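Local coordinates for spectinomycin phosphotransferase (Legionella pneumophila serogroup 1, PDB 3I0O), which probably transfers a phosphate group from a nucleotide to the antibiotic spectinomycin, with the help of a bound metal ion, as in aminoglycoside phosphotransferases, at residues E287-Y292 and K311-M316; I153-Y158 and R187-S192; P148-I153 and R281-V286. All coordinates share one frame; numbering follows the deposited sequence.

Contact 1. Residues E287-Y292 and K311-M316. With SMI (spectinomycin), chain C.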
loop_
_atom_site.group_PDB
_atom_site.type_symbol
_atom_site.label_atom_id
_atom_site.label_comp_id
_atom_site.label_asym_id
_atom_site.label_seq_id
_atom_site.Cartn_x
_atom_site.Cartn_y
_atom_site.Cartn_z
ATOM N N GLU A 287 -8.597 4.486 -8.566
ATOM C CA GLU A 287 -7.161 4.666 -8.740
ATOM C C GLU A 287 -6.556 3.418 -9.388
ATOM O O GLU A 287 -5.767 3.518 -10.342
ATOM C CB GLU A 287 -6.471 4.945 -7.390
ATOM C CG GLU A 287 -4.986 5.345 -7.519
ATOM C CD GLU A 287 -4.350 5.814 -6.204
ATOM O OE1 GLU A 287 -4.977 6.612 -5.475
ATOM O OE2 GLU A 287 -3.208 5.401 -5.906
ATOM N N ASP A 288 -6.918 2.243 -8.880
ATOM C CA ASP A 288 -6.381 1.019 -9.448
ATOM C C ASP A 288 -6.807 0.874 -10.898
ATOM O O ASP A 288 -6.001 0.494 -11.744
ATOM C CB ASP A 288 -6.803 -0.204 -8.635
ATOM C CG ASP A 288 -5.872 -0.470 -7.454
ATOM O OD1 ASP A 288 -4.818 0.204 -7.343
ATOM O OD2 ASP A 288 -6.189 -1.361 -6.640
ATOM N N ILE A 289 -8.063 1.194 -11.195
ATOM C CA ILE A 289 -8.541 1.099 -12.577
ATOM C C ILE A 289 -7.680 2.006 -13.463
ATOM O O ILE A 289 -7.267 1.608 -14.550
ATOM C CB ILE A 289 -10.036 1.519 -12.696
ATOM C CG1 ILE A 289 -10.928 0.456 -12.069
ATOM C CG2 ILE A 289 -10.426 1.691 -14.153
ATOM C CD1 ILE A 289 -12.349 0.916 -11.851
ATOM N N ALA A 290 -7.405 3.215 -12.976
ATOM C CA ALA A 290 -6.588 4.191 -13.693
ATOM C C ALA A 290 -5.130 3.744 -13.886
ATOM O O ALA A 290 -4.556 3.926 -14.959
ATOM C CB ALA A 290 -6.624 5.534 -12.954
ATOM N N VAL A 291 -4.522 3.170 -12.854
ATOM C CA VAL A 291 -3.143 2.719 -12.988
ATOM C C VAL A 291 -3.041 1.486 -13.889
ATOM O O VAL A 291 -2.183 1.426 -14.763
ATOM C CB VAL A 291 -2.512 2.409 -11.610
ATOM C CG1 VAL A 291 -1.171 1.693 -11.798
ATOM C CG2 VAL A 291 -2.315 3.714 -10.824
ATOM N N TYR A 292 -3.911 0.502 -13.675
ATOM C CA TYR A 292 -3.895 -0.703 -14.500
ATOM C C TYR A 292 -4.328 -0.358 -15.918
ATOM O O TYR A 292 -3.777 -0.876 -16.888
ATOM C CB TYR A 292 -4.822 -1.759 -13.906
ATOM C CG TYR A 292 -4.347 -2.266 -12.565
ATOM C CD1 TYR A 292 -5.254 -2.679 -11.592
ATOM C CD2 TYR A 292 -2.985 -2.299 -12.256
ATOM C CE1 TYR A 292 -4.826 -3.102 -10.345
ATOM C CE2 TYR A 292 -2.540 -2.726 -11.014
ATOM C CZ TYR A 292 -3.469 -3.122 -10.062
ATOM O OH TYR A 292 -3.039 -3.524 -8.828
ATOM N N LYS A 311 -4.491 -9.070 -14.615
ATOM C CA LYS A 311 -4.933 -10.033 -13.616
ATOM C C LYS A 311 -5.547 -9.311 -12.405
ATOM O O LYS A 311 -6.635 -9.657 -11.943
ATOM C CB LYS A 311 -3.744 -10.892 -13.171
ATOM C CG LYS A 311 -4.032 -11.837 -12.007
ATOM C CD LYS A 311 -2.752 -12.496 -11.503
ATOM C CE LYS A 311 -3.023 -13.352 -10.269
ATOM N NZ LYS A 311 -4.089 -14.368 -10.520
ATOM N N TYR A 312 -4.838 -8.306 -11.900
ATOM C CA TYR A 312 -5.296 -7.525 -10.753
ATOM C C TYR A 312 -6.545 -6.728 -11.071
ATOM O O TYR A 312 -7.454 -6.620 -10.253
ATOM C CB TYR A 312 -4.182 -6.588 -10.295
ATOM C CG TYR A 312 -3.071 -7.308 -9.577
ATOM C CD1 TYR A 312 -1.774 -6.807 -9.585
ATOM C CD2 TYR A 312 -3.324 -8.474 -8.853
ATOM C CE1 TYR A 312 -0.748 -7.444 -8.885
ATOM C CE2 TYR A 312 -2.313 -9.121 -8.149
ATOM C CZ TYR A 312 -1.024 -8.598 -8.170
ATOM O OH TYR A 312 -0.011 -9.220 -7.475
ATOM N N PHE A 313 -6.585 -6.171 -12.268
ATOM C CA PHE A 313 -7.730 -5.403 -12.696
ATOM C C PHE A 313 -8.997 -6.266 -12.578
ATOM O O PHE A 313 -9.942 -5.902 -11.876
ATOM C CB PHE A 313 -7.538 -4.943 -14.140
ATOM C CG PHE A 313 -8.612 -4.011 -14.620
ATOM C CD1 PHE A 313 -8.456 -2.636 -14.517
ATOM C CD2 PHE A 313 -9.782 -4.505 -15.168
ATOM C CE1 PHE A 313 -9.452 -1.765 -14.958
ATOM C CE2 PHE A 313 -10.779 -3.643 -15.608
ATOM C CZ PHE A 313 -10.614 -2.273 -15.504
ATOM N N LYS A 314 -9.012 -7.415 -13.248
ATOM C CA LYS A 314 -10.179 -8.294 -13.199
ATOM C C LYS A 314 -10.465 -8.823 -11.801
ATOM O O LYS A 314 -11.625 -8.983 -11.414
ATOM C CB LYS A 314 -9.998 -9.472 -14.157
ATOM C CG LYS A 314 -9.948 -9.071 -15.623
ATOM C CD LYS A 314 -9.845 -10.283 -16.528
ATOM C CE LYS A 314 -8.594 -11.095 -16.240
ATOM N NZ LYS A 314 -8.423 -12.202 -17.229
ATOM N N GLU A 315 -9.401 -9.092 -11.051
ATOM C CA GLU A 315 -9.501 -9.615 -9.689
ATOM C C GLU A 315 -10.448 -8.748 -8.849
ATOM O O GLU A 315 -11.182 -9.249 -7.999
ATOM C CB GLU A 315 -8.101 -9.640 -9.066
ATOM C CG GLU A 315 -7.915 -10.554 -7.864
ATOM C CD GLU A 315 -7.695 -9.788 -6.560
ATOM O OE1 GLU A 315 -7.021 -8.728 -6.597
ATOM O OE2 GLU A 315 -8.182 -10.256 -5.498
ATOM N N MET A 316 -10.445 -7.448 -9.108
ATOM C CA MET A 316 -11.290 -6.526 -8.366
ATOM C C MET A 316 -12.801 -6.756 -8.496
ATOM O O MET A 316 -13.567 -6.400 -7.593
ATOM C CB MET A 316 -10.983 -5.090 -8.789
ATOM C CG MET A 316 -9.514 -4.726 -8.763
ATOM S SD MET A 316 -9.291 -2.961 -8.931
ATOM C CE MET A 316 -9.832 -2.661 -10.595
HETATM O O1 SMI C . -2.153 -4.928 -3.969
HETATM C C2 SMI C . -2.621 -6.146 -4.606
HETATM C C2M SMI C . -1.427 -7.064 -4.839
HETATM C C3 SMI C . -3.336 -5.806 -5.966
HETATM C C4 SMI C . -4.474 -4.882 -5.612
HETATM C C5 SMI C . -3.788 -3.650 -5.060
HETATM O O5 SMI C . -4.838 -2.728 -4.751
HETATM C C6 SMI C . -3.226 -3.981 -3.703
HETATM O O1B SMI C . -2.884 -3.024 -5.962
HETATM O O2B SMI C . -2.459 -2.909 -3.122
HETATM C C7 SMI C . -2.350 -1.872 -5.357
HETATM C C8 SMI C . -1.416 -1.174 -6.362
HETATM N N8 SMI C . -2.243 -0.855 -7.547
HETATM C C8M SMI C . -1.444 -0.195 -8.586
HETATM C C9 SMI C . -0.865 0.124 -5.687
HETATM O O9 SMI C . -1.964 0.984 -5.340
HETATM C C10 SMI C . -0.078 -0.247 -4.390
HETATM N N10 SMI C . 0.393 0.866 -3.738
HETATM C C1M SMI C . 1.325 1.665 -4.545
HETATM C C11 SMI C . -1.010 -0.998 -3.442
HETATM O O11 SMI C . -0.280 -1.349 -2.290
HETATM C C12 SMI C . -1.574 -2.255 -4.081
HETATM O O4A SMI C . -5.293 -4.486 -6.718
HETATM O O4B SMI C . -5.192 -5.746 -4.823
#
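Tyr-292, which gives most surface to this contact, lies between Phe-313 and Tyr-312 of the facing helix. Its CB sits at the edge of the Phe-313 ring, 3.8 Å from CD1, while further out its CE1 meets Tyr-312 CB at 3.5 Å. With CG anti to the carbonyl carbon (chi1 -66°), the phenol runs across toward the facing helix and brings its hydroxyl to the bound spectinomycin, where Tyr-292 OH accepts a hydrogen bond from N8 at 3.1 Å and shares another with O4A. Phe-313 reaches back from the opposite helix: its CE1 packs on Ile-289 CG2 at 3.7 Å, and the methyl of Met-316 lies above the ring near its margin. The bend at the end of Met-316 turns CE to Ile-289 CG1, 3.6 Å away, and its SD rests against Asp-288 CB. The carboxylate of Asp-288 then grips the drug with both oxygens, OD1 taking N8 at 2.8 Å and OD2 taking O5 at 2.7 Å; the negative charge would suit a protonated amine. C3 of spectinomycin lies over the centre of the Tyr-312 ring, so Tyr-312, Tyr-292 and Asp-288 together form part of the antibiotic pocket. The two segments run nearly antiparallel, at 153°, within the helical part of the kinase-like fold; helix 149-158 packs on Ile-289 and Ala-290, and helix 169-180 covers Phe-313.

Contact 2. Residues I153-Y158 and R187-S192; sequences IVRSFY and RLVDTS
Val-189 is the apolar centre of this contact, its two methyls meeting different partners on the facing helix. CG2 touches Val-154 CG1 at 3.6 Å, the two valines lying alongside and pointing opposite ways. CG1 lies over the centre of one face of the Arg-155 guanidinium, 3.6 Å from CZ, so a methyl covers a flat charged group. Tyr-158 approaches head-on and sets its hydroxyl against the valine, with OH 3.6 Å from Val-189 CB; this oxygen is buried by the contact and has no polar partner in the model. The phenol ring also lies over Arg-155 CA and stacks with His-186. Helices 149-158 and 182-198 belong to the helical region of the aminoglycoside phosphotransferase fold, and the short segments cross at 141° with 10.7 Å between their axes, away from the nucleotide and metal sites. The ionic contacts lie at the more exposed margin. The Arg-155 chain is extended from CG to NE, which carries its head across to the other helix. There it forms a salt bridge whose hydrogen bond is weak, 3.4 Å from NH2 to Asp-190 OD1, the carboxylate oxygen lying near the plane of the guanidinium at its edge and the two planes turned 32° apart. The stronger partner of Arg-155 is Glu-193, nearly one helical turn after Asp-190, whose OE1 is bridged by NH1.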
loop_
_atom_site.group_PDB
_atom_site.type_symbol
_atom_site.label_atom_id
_atom_site.label_comp_id
_atom_site.label_asym_id
_atom_site.label_seq_id
_atom_site.Cartn_x
_atom_site.Cartn_y
_atom_site.Cartn_z
ATOM N N ILE A 153 -8.603 10.436 -15.338
ATOM C CA ILE A 153 -7.863 9.453 -16.111
ATOM C C ILE A 153 -8.758 8.279 -16.527
ATOM O O ILE A 153 -8.729 7.850 -17.682
ATOM C CB ILE A 153 -6.634 8.944 -15.313
ATOM C CG1 ILE A 153 -5.579 10.053 -15.248
ATOM C CG2 ILE A 153 -6.045 7.703 -15.965
ATOM C CD1 ILE A 153 -4.400 9.756 -14.344
ATOM N N VAL A 154 -9.565 7.768 -15.603
ATOM C CA VAL A 154 -10.447 6.651 -15.932
ATOM C C VAL A 154 -11.462 7.096 -16.985
ATOM O O VAL A 154 -11.812 6.332 -17.885
ATOM C CB VAL A 154 -11.188 6.127 -14.682
ATOM C CG1 VAL A 154 -12.172 5.029 -15.070
ATOM C CG2 VAL A 154 -10.173 5.584 -13.679
ATOM N N ARG A 155 -11.928 8.339 -16.873
ATOM C CA ARG A 155 -12.877 8.870 -17.844
ATOM C C ARG A 155 -12.204 8.987 -19.208
ATOM O O ARG A 155 -12.831 8.736 -20.241
ATOM C CB ARG A 155 -13.416 10.227 -17.383
ATOM C CG ARG A 155 -14.597 10.083 -16.457
ATOM C CD ARG A 155 -15.016 11.395 -15.860
ATOM N NE ARG A 155 -16.228 11.239 -15.072
ATOM C CZ ARG A 155 -16.412 11.787 -13.878
ATOM N NH1 ARG A 155 -15.449 12.529 -13.332
ATOM N NH2 ARG A 155 -17.558 11.597 -13.229
ATOM N N SER A 156 -10.921 9.337 -19.217
ATOM C CA SER A 156 -10.206 9.452 -20.477
ATOM C C SER A 156 -10.128 8.076 -21.137
ATOM O O SER A 156 -9.704 7.958 -22.283
ATOM C CB SER A 156 -8.789 10.000 -20.259
ATOM O OG SER A 156 -7.863 8.967 -19.965
ATOM N N PHE A 157 -10.530 7.039 -20.406
ATOM C CA PHE A 157 -10.513 5.680 -20.941
ATOM C C PHE A 157 -11.813 5.402 -21.688
ATOM O O PHE A 157 -11.815 4.719 -22.714
ATOM C CB PHE A 157 -10.388 4.624 -19.827
ATOM C CG PHE A 157 -9.059 4.606 -19.114
ATOM C CD1 PHE A 157 -7.898 5.080 -19.725
ATOM C CD2 PHE A 157 -8.961 4.046 -17.838
ATOM C CE1 PHE A 157 -6.659 4.993 -19.077
ATOM C CE2 PHE A 157 -7.727 3.954 -17.185
ATOM C CZ PHE A 157 -6.577 4.426 -17.805
ATOM N N TYR A 158 -12.916 5.922 -21.151
ATOM C CA TYR A 158 -14.246 5.711 -21.722
ATOM C C TYR A 158 -14.266 5.619 -23.243
ATOM O O TYR A 158 -14.787 4.667 -23.811
ATOM C CB TYR A 158 -15.204 6.834 -21.296
ATOM C CG TYR A 158 -15.630 6.858 -19.836
ATOM C CD1 TYR A 158 -16.364 7.938 -19.338
ATOM C CD2 TYR A 158 -15.315 5.819 -18.958
ATOM C CE1 TYR A 158 -16.772 7.990 -18.010
ATOM C CE2 TYR A 158 -15.722 5.863 -17.618
ATOM C CZ TYR A 158 -16.451 6.956 -17.155
ATOM O OH TYR A 158 -16.869 7.028 -15.847
ATOM N N ARG A 187 -19.977 3.554 -12.609
ATOM C CA ARG A 187 -20.606 3.697 -11.308
ATOM C C ARG A 187 -19.549 4.017 -10.246
ATOM O O ARG A 187 -19.759 4.871 -9.394
ATOM C CB ARG A 187 -21.357 2.417 -10.948
ATOM C CG ARG A 187 -22.049 2.492 -9.606
ATOM C CD ARG A 187 -22.814 1.214 -9.289
ATOM N NE ARG A 187 -23.323 1.238 -7.920
ATOM C CZ ARG A 187 -23.931 0.218 -7.325
ATOM N NH1 ARG A 187 -24.117 -0.924 -7.980
ATOM N NH2 ARG A 187 -24.338 0.334 -6.068
ATOM N N LEU A 188 -18.411 3.334 -10.304
ATOM C CA LEU A 188 -17.344 3.589 -9.345
ATOM C C LEU A 188 -16.873 5.039 -9.478
ATOM O O LEU A 188 -16.754 5.756 -8.480
ATOM C CB LEU A 188 -16.174 2.616 -9.573
ATOM C CG LEU A 188 -16.398 1.162 -9.125
ATOM C CD1 LEU A 188 -15.379 0.253 -9.782
ATOM C CD2 LEU A 188 -16.310 1.065 -7.599
ATOM N N VAL A 189 -16.613 5.474 -10.709
ATOM C CA VAL A 189 -16.171 6.844 -10.935
ATOM C C VAL A 189 -17.243 7.833 -10.489
ATOM O O VAL A 189 -16.960 8.767 -9.746
ATOM C CB VAL A 189 -15.855 7.114 -12.425
ATOM C CG1 VAL A 189 -15.500 8.587 -12.632
ATOM C CG2 VAL A 189 -14.719 6.231 -12.879
ATOM N N ASP A 190 -18.478 7.622 -10.926
ATOM C CA ASP A 190 -19.551 8.541 -10.556
ATOM C C ASP A 190 -19.824 8.605 -9.055
ATOM O O ASP A 190 -20.073 9.686 -8.521
ATOM C CB ASP A 190 -20.851 8.202 -11.305
ATOM C CG ASP A 190 -20.707 8.324 -12.817
ATOM O OD1 ASP A 190 -19.900 9.165 -13.267
ATOM O OD2 ASP A 190 -21.408 7.588 -13.551
ATOM N N THR A 191 -19.781 7.466 -8.371
ATOM C CA THR A 191 -20.041 7.457 -6.938
ATOM C C THR A 191 -18.930 8.168 -6.169
ATOM O O THR A 191 -19.186 8.867 -5.196
ATOM C CB THR A 191 -20.195 6.021 -6.409
ATOM O OG1 THR A 191 -21.314 5.404 -7.051
ATOM C CG2 THR A 191 -20.426 6.018 -4.899
ATOM N N SER A 192 -17.695 7.984 -6.616
ATOM C CA SER A 192 -16.555 8.621 -5.978
ATOM C C SER A 192 -16.670 10.134 -6.168
ATOM O O SER A 192 -16.495 10.896 -5.224
ATOM C CB SER A 192 -15.254 8.093 -6.597
ATOM O OG SER A 192 -14.111 8.767 -6.099
#

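Contact 3. Residues P148-I153 and R281-V286; sequences PKWREI and RHERIV. With SMI (spectinomycin), chain C.
Arg-151 and Glu-283 meet almost perpendicularly between helices 149-158 and 274-298, in the helical part of this kinase-like phosphotransferase fold. Arg-151 bends at chi3 (-71°), bringing its guanidinium around to the carboxylate: NH1 lies 2.7 Å from Glu-283 OE1 in a salt bridge. The oxygen sits near the guanidinium plane, at its edge, but the two planes are 62° apart and the N-H points poorly, at 122°, so this is a close charge pair with a weak hydrogen bond. Glu-283 OE1 also accepts from Ser-192 OG, its stronger polar partner, and Arg-151 NE bridges Glu-193, so the buried charges belong to a wider polar cluster. Trp-150 likewise stands across the glutamate: Glu-283 OE2 meets the edge of the indole, 3.5 Å from CD1, with the ring and carboxylate planes strongly inclined. Beyond the acid, Val-286 points toward the other helix, its CG1 packing 3.9 Å from Trp-150 CB and against the backbone of the same residue. On the spectinomycin side of helix 274-298, Arg-284 extends to the antibiotic; its NH2 donates to O2B at 3.0 Å and bridges Asp-212. Between the two helices one water accepts from Arg-151 N at 2.9 Å, donates to Glu-283 OE2 at 2.7 Å, and lies above the guanidinium, to one side of its centre.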
loop_
_atom_site.group_PDB
_atom_site.type_symbol
_atom_site.label_atom_id
_atom_site.label_comp_id
_atom_site.label_asym_id
_atom_site.label_seq_id
_atom_site.Cartn_x
_atom_site.Cartn_y
_atom_site.Cartn_z
ATOM N N PRO A 148 -9.380 15.072 -8.144
ATOM C CA PRO A 148 -10.132 14.367 -9.188
ATOM C C PRO A 148 -9.177 13.743 -10.201
ATOM O O PRO A 148 -9.600 13.218 -11.230
ATOM C CB PRO A 148 -10.980 15.475 -9.799
ATOM C CG PRO A 148 -10.030 16.647 -9.750
ATOM C CD PRO A 148 -9.426 16.533 -8.358
ATOM N N LYS A 149 -7.885 13.799 -9.896
ATOM C CA LYS A 149 -6.852 13.261 -10.778
ATOM C C LYS A 149 -7.124 11.863 -11.349
ATOM O O LYS A 149 -7.009 11.653 -12.562
ATOM C CB LYS A 149 -5.504 13.250 -10.057
ATOM C CG LYS A 149 -4.347 12.712 -10.890
ATOM C CD LYS A 149 -3.041 12.777 -10.112
ATOM C CE LYS A 149 -1.852 12.323 -10.956
ATOM N NZ LYS A 149 -1.874 10.862 -11.248
ATOM N N TRP A 150 -7.476 10.907 -10.495
ATOM C CA TRP A 150 -7.719 9.550 -10.977
ATOM C C TRP A 150 -9.067 9.381 -11.688
ATOM O O TRP A 150 -9.171 8.603 -12.634
ATOM C CB TRP A 150 -7.593 8.540 -9.827
ATOM C CG TRP A 150 -6.307 8.671 -9.052
ATOM C CD1 TRP A 150 -6.165 9.150 -7.778
ATOM C CD2 TRP A 150 -4.986 8.337 -9.503
ATOM N NE1 TRP A 150 -4.841 9.134 -7.410
ATOM C CE2 TRP A 150 -4.095 8.640 -8.448
ATOM C CE3 TRP A 150 -4.468 7.814 -10.694
ATOM C CZ2 TRP A 150 -2.715 8.437 -8.549
ATOM C CZ3 TRP A 150 -3.100 7.613 -10.797
ATOM C CH2 TRP A 150 -2.237 7.923 -9.728
ATOM N N ARG A 151 -10.091 10.101 -11.238
ATOM C CA ARG A 151 -11.403 10.025 -11.868
ATOM C C ARG A 151 -11.350 10.505 -13.329
ATOM O O ARG A 151 -12.041 9.967 -14.194
ATOM C CB ARG A 151 -12.420 10.848 -11.067
ATOM C CG ARG A 151 -12.818 10.196 -9.744
ATOM C CD ARG A 151 -13.879 10.981 -9.000
ATOM N NE ARG A 151 -13.377 12.234 -8.437
ATOM C CZ ARG A 151 -12.636 12.335 -7.332
ATOM N NH1 ARG A 151 -12.289 11.254 -6.644
ATOM N NH2 ARG A 151 -12.257 13.530 -6.903
ATOM N N GLU A 152 -10.520 11.512 -13.595
ATOM C CA GLU A 152 -10.354 12.059 -14.936
ATOM C C GLU A 152 -9.655 11.063 -15.852
ATOM O O GLU A 152 -10.050 10.872 -17.008
ATOM C CB GLU A 152 -9.541 13.349 -14.877
ATOM C CG GLU A 152 -10.314 14.546 -14.362
ATOM C CD GLU A 152 -9.415 15.740 -14.047
ATOM O OE1 GLU A 152 -8.485 16.018 -14.842
ATOM O OE2 GLU A 152 -9.651 16.406 -13.009
ATOM N N ILE A 153 -8.603 10.436 -15.338
ATOM C CA ILE A 153 -7.863 9.453 -16.111
ATOM C C ILE A 153 -8.758 8.279 -16.527
ATOM O O ILE A 153 -8.729 7.850 -17.682
ATOM C CB ILE A 153 -6.634 8.944 -15.313
ATOM C CG1 ILE A 153 -5.579 10.053 -15.248
ATOM C CG2 ILE A 153 -6.045 7.703 -15.965
ATOM C CD1 ILE A 153 -4.400 9.756 -14.344
ATOM N N ARG A 281 -13.416 3.616 -0.417
ATOM C CA ARG A 281 -13.593 2.304 -1.024
ATOM C C ARG A 281 -13.840 2.413 -2.539
ATOM O O ARG A 281 -13.437 1.532 -3.306
ATOM C CB ARG A 281 -14.753 1.554 -0.361
ATOM C CG ARG A 281 -14.467 1.153 1.066
ATOM C CD ARG A 281 -15.434 0.111 1.589
ATOM N NE ARG A 281 -14.943 -0.473 2.835
ATOM C CZ ARG A 281 -15.655 -1.268 3.629
ATOM N NH1 ARG A 281 -16.911 -1.586 3.322
ATOM N NH2 ARG A 281 -15.110 -1.758 4.733
ATOM N N HIS A 282 -14.501 3.489 -2.969
ATOM C CA HIS A 282 -14.776 3.681 -4.392
ATOM C C HIS A 282 -13.566 4.307 -5.081
ATOM O O HIS A 282 -13.099 3.815 -6.100
ATOM C CB HIS A 282 -16.002 4.585 -4.607
ATOM C CG HIS A 282 -17.313 3.925 -4.309
ATOM N ND1 HIS A 282 -17.767 3.707 -3.026
ATOM C CD2 HIS A 282 -18.269 3.433 -5.134
ATOM C CE1 HIS A 282 -18.945 3.109 -3.073
ATOM N NE2 HIS A 282 -19.271 2.931 -4.340
ATOM N N GLU A 283 -13.060 5.388 -4.504
ATOM C CA GLU A 283 -11.911 6.098 -5.050
ATOM C C GLU A 283 -10.669 5.202 -5.174
ATOM O O GLU A 283 -9.982 5.242 -6.196
ATOM C CB GLU A 283 -11.595 7.323 -4.180
ATOM C CG GLU A 283 -10.350 8.116 -4.579
ATOM C CD GLU A 283 -10.427 8.706 -5.989
ATOM O OE1 GLU A 283 -11.518 8.705 -6.601
ATOM O OE2 GLU A 283 -9.387 9.186 -6.483
ATOM N N ARG A 284 -10.382 4.395 -4.153
ATOM C CA ARG A 284 -9.212 3.532 -4.219
ATOM C C ARG A 284 -9.308 2.588 -5.417
ATOM O O ARG A 284 -8.303 2.331 -6.086
ATOM C CB ARG A 284 -9.034 2.724 -2.925
ATOM C CG ARG A 284 -7.799 1.843 -2.967
ATOM C CD ARG A 284 -7.517 1.137 -1.657
ATOM N NE ARG A 284 -6.175 0.566 -1.681
ATOM C CZ ARG A 284 -5.859 -0.593 -2.247
ATOM N NH1 ARG A 284 -6.787 -1.337 -2.835
ATOM N NH2 ARG A 284 -4.598 -0.996 -2.251
ATOM N N ILE A 285 -10.505 2.067 -5.690
ATOM C CA ILE A 285 -10.678 1.180 -6.842
ATOM C C ILE A 285 -10.546 1.992 -8.138
ATOM O O ILE A 285 -10.044 1.491 -9.145
ATOM C CB ILE A 285 -12.048 0.473 -6.822
ATOM C CG1 ILE A 285 -12.186 -0.380 -5.555
ATOM C CG2 ILE A 285 -12.199 -0.383 -8.069
ATOM C CD1 ILE A 285 -13.611 -0.791 -5.260
ATOM N N VAL A 286 -10.987 3.248 -8.105
ATOM C CA VAL A 286 -10.881 4.113 -9.278
ATOM C C VAL A 286 -9.409 4.298 -9.606
ATOM O O VAL A 286 -9.018 4.265 -10.775
ATOM C CB VAL A 286 -11.516 5.507 -9.034
ATOM C CG1 VAL A 286 -10.978 6.519 -10.046
ATOM C CG2 VAL A 286 -13.025 5.403 -9.147
HETATM O O1 SMI C . -2.153 -4.928 -3.969
HETATM C C2 SMI C . -2.621 -6.146 -4.606
HETATM C C2M SMI C . -1.427 -7.064 -4.839
HETATM C C3 SMI C . -3.336 -5.806 -5.966
HETATM C C4 SMI C . -4.474 -4.882 -5.612
HETATM C C5 SMI C . -3.788 -3.650 -5.060
HETATM O O5 SMI C . -4.838 -2.728 -4.751
HETATM C C6 SMI C . -3.226 -3.981 -3.703
HETATM O O1B SMI C . -2.884 -3.024 -5.962
HETATM O O2B SMI C . -2.459 -2.909 -3.122
HETATM C C7 SMI C . -2.350 -1.872 -5.357
HETATM C C8 SMI C . -1.416 -1.174 -6.362
HETATM N N8 SMI C . -2.243 -0.855 -7.547
HETATM C C8M SMI C . -1.444 -0.195 -8.586
HETATM C C9 SMI C . -0.865 0.124 -5.687
HETATM O O9 SMI C . -1.964 0.984 -5.340
HETATM C C10 SMI C . -0.078 -0.247 -4.390
HETATM N N10 SMI C . 0.393 0.866 -3.738
HETATM C C1M SMI C . 1.325 1.665 -4.545
HETATM C C11 SMI C . -1.010 -0.998 -3.442
HETATM O O11 SMI C . -0.280 -1.349 -2.290
HETATM C C12 SMI C . -1.574 -2.255 -4.081
HETATM O O4A SMI C . -5.293 -4.486 -6.718
HETATM O O4B SMI C . -5.192 -5.746 -4.823
HETATM O O HOH W 1 -9.572 10.913 -8.521
#

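Contacts 1 and 3 are buried and use successive turns of helix 274-298, both reaching the spectinomycin site; contact 2, partly buried, lies farther out and joins helix 149-158, also used by contact 3, to helix 182-198. Their chemistry follows these places. Contact 1 joins its helices through aromatic and aliphatic groups and turns its polar ends to the drug. Contact 3 buries an ion pair and has a water bridging its helices, whereas the salt bridge of contact 2 is more open to solvent. Contacts 2 and 3 share Ile-153 and meet at Ser-192, while Ala-290 of 287-292 packs against Val-154 of contact 2 and Trp-150 of contact 3.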